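Local atomic coordinates of CELL WALL surface anchor family protein (Streptococcus pneumoniae, PDB entry 2WW8), a protein that forms the adhesin of the pneumococcal pilus and probably attaches the bacterium to host cells. Residues G770-D773 with Y778-V781. Numbering follows the deposited sequence.
Sequences GAID and YQNV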
ATOM      1  N   GLY A 770      77.126  36.559  -9.341  1.00 32.72           N
ATOM      2  CA  GLY A 770      76.941  38.002  -9.164  1.00 32.70           C
ATOM      3  C   GLY A 770      76.403  38.256  -7.766  1.00 32.62           C
ATOM      4  O   GLY A 770      76.262  37.305  -6.990  1.00 31.50           O
ATOM      5  N   ALA A 771      76.082  39.511  -7.440  1.00 32.59           N
ATOM      6  CA  ALA A 771      75.437  39.798  -6.154  1.00 32.75           C
ATOM      7  C   ALA A 771      74.121  39.023  -6.085  1.00 32.87           C
ATOM      8  O   ALA A 771      73.589  38.595  -7.118  1.00 32.70           O
ATOM      9  CB  ALA A 771      75.218  41.291  -5.945  1.00 32.29           C
ATOM     10  N   ILE A 772      73.607  38.833  -4.872  1.00 32.75           N
ATOM     11  CA  ILE A 772      72.360  38.093  -4.664  1.00 33.12           C
ATOM     12  C   ILE A 772      71.144  38.902  -5.124  1.00 33.54           C
ATOM     13  O   ILE A 772      70.338  38.411  -5.914  1.00 33.67           O
ATOM     14  CB  ILE A 772      72.175  37.587  -3.196  1.00 33.40           C
ATOM     15  CG1 ILE A 772      73.399  36.788  -2.713  1.00 33.49           C
ATOM     16  CG2 ILE A 772      70.887  36.777  -3.044  1.00 32.46           C
ATOM     17  CD1 ILE A 772      74.596  37.708  -2.413  1.00 37.71           C
ATOM     18  N   ASP A 773      71.022  40.129  -4.624  1.00 33.40           N
ATOM     19  CA  ASP A 773      70.004  41.071  -5.061  1.00 33.86           C
ATOM     20  C   ASP A 773      70.682  42.414  -5.331  1.00 34.94           C
ATOM     21  O   ASP A 773      71.910  42.525  -5.220  1.00 35.35           O
ATOM     22  CB  ASP A 773      68.888  41.183  -4.011  1.00 33.37           C
ATOM     23  CG  ASP A 773      69.386  41.595  -2.625  1.00 32.75           C
ATOM     24  OD1 ASP A 773      70.311  42.428  -2.491  1.00 30.36           O
ATOM     25  OD2 ASP A 773      68.828  41.082  -1.633  1.00 29.83           O
ATOM     26  N   TYR A 778      74.499  40.600   1.817  1.00 26.22           N
ATOM     27  CA  TYR A 778      75.697  39.782   1.971  1.00 25.07           C
ATOM     28  C   TYR A 778      76.824  40.246   1.039  1.00 25.39           C
ATOM     29  O   TYR A 778      77.587  39.440   0.501  1.00 25.60           O
ATOM     30  CB  TYR A 778      75.364  38.299   1.770  1.00 23.95           C
ATOM     31  CG  TYR A 778      74.375  37.775   2.783  1.00 22.57           C
ATOM     32  CD1 TYR A 778      74.397  38.223   4.105  1.00 19.54           C
ATOM     33  CD2 TYR A 778      73.420  36.813   2.416  1.00 23.44           C
ATOM     34  CE1 TYR A 778      73.492  37.733   5.049  1.00 20.93           C
ATOM     35  CE2 TYR A 778      72.504  36.317   3.347  1.00 24.02           C
ATOM     36  CZ  TYR A 778      72.544  36.784   4.658  1.00 22.42           C
ATOM     37  OH  TYR A 778      71.652  36.277   5.574  1.00 21.02           O
ATOM     38  N   GLN A 779      76.922  41.557   0.852  1.00 24.79           N
ATOM     39  CA  GLN A 779      77.988  42.164   0.069  1.00 24.86           C
ATOM     40  C   GLN A 779      78.785  42.985   1.068  1.00 24.67           C
ATOM     41  O   GLN A 779      78.171  43.715   1.860  1.00 24.26           O
ATOM     42  CB  GLN A 779      77.391  43.026  -1.038  1.00 25.11           C
ATOM     43  CG  GLN A 779      76.732  42.158  -2.077  1.00 26.03           C
ATOM     44  CD  GLN A 779      77.745  41.645  -3.061  1.00 30.14           C
ATOM     45  OE1 GLN A 779      78.604  42.406  -3.527  1.00 32.45           O
ATOM     46  NE2 GLN A 779      77.659  40.362  -3.389  1.00 30.10           N
ATOM     47  N   ASN A 780      80.113  42.805   1.075  1.00 23.41           N
ATOM     48  CA  ASN A 780      80.982  43.525   2.014  1.00 23.63           C
ATOM     49  C   ASN A 780      80.617  43.306   3.465  1.00 22.88           C
ATOM     50  O   ASN A 780      80.452  44.255   4.221  1.00 22.34           O
ATOM     51  CB  ASN A 780      80.912  45.040   1.772  1.00 24.07           C
ATOM     52  CG  ASN A 780      81.660  45.454   0.533  1.00 26.42           C
ATOM     53  OD1 ASN A 780      81.717  44.736  -0.464  1.00 28.42           O
ATOM     54  ND2 ASN A 780      82.263  46.630   0.602  1.00 32.92           N
ATOM     55  N   VAL A 781      80.454  42.058   3.867  1.00 23.38           N
ATOM     56  CA  VAL A 781      80.102  41.816   5.258  1.00 22.89           C
ATOM     57  C   VAL A 781      81.426  41.771   6.010  1.00 23.16           C
ATOM     58  O   VAL A 781      82.363  41.096   5.604  1.00 22.16           O
ATOM     59  CB  VAL A 781      79.236  40.563   5.454  1.00 23.36           C
ATOM     60  CG1 VAL A 781      78.036  40.640   4.531  1.00 23.01           C
ATOM     61  CG2 VAL A 781      80.023  39.306   5.125  1.00 22.77           C
TER
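The loop between strands 769-770 and 781-782 of the C-terminal prealbumin-like domain turns back on itself here, and Gln779 comes up against Ala771 and Ile772. Both short strands pair antiparallel with strand 755-761. Gln779 and Ile772 carry much of the contact, in about equal shares. The CG of Gln779 sits anti to the carbonyl carbon (chi1 -70°), and a bend at chi2 (-83°) brings the amide alongside Ala771. Gln779 NE2 lies 3.6 Å from Ala771 CA and 3.7 Å from Ala771 CB. The amide carbon also takes part, with Gln779 CD 3.9 Å from Ala771 CB. These are van der Waals contacts. Gln779 NE2 hydrogen-bonds to Gln759 OE1 on strand 755-761.

Ile772 adds the apolar part through its CD1 methyl. CD1 is 4.3 Å from Tyr778 CB and 4.2 Å from Gln779 NE2. It therefore touches the root of the tyrosine side chain and the end of the glutamine. The Tyr778 ring is occupied elsewhere: its OH is hydrogen-bonded to Lys792 N, and the ring meets Phe791 edge-to-face. Beyond Gln779, Asn780 and Val781 both face Phe756 in a G1 beta bulge.

The two sides of the loop thus meet through modest surface packing, with 145 Å² buried in all. The hydrogen bond to Gln759 helps to fix the rotation of the Gln779 amide, whose nitrogen end lies against the backbone and methyl of Ala771.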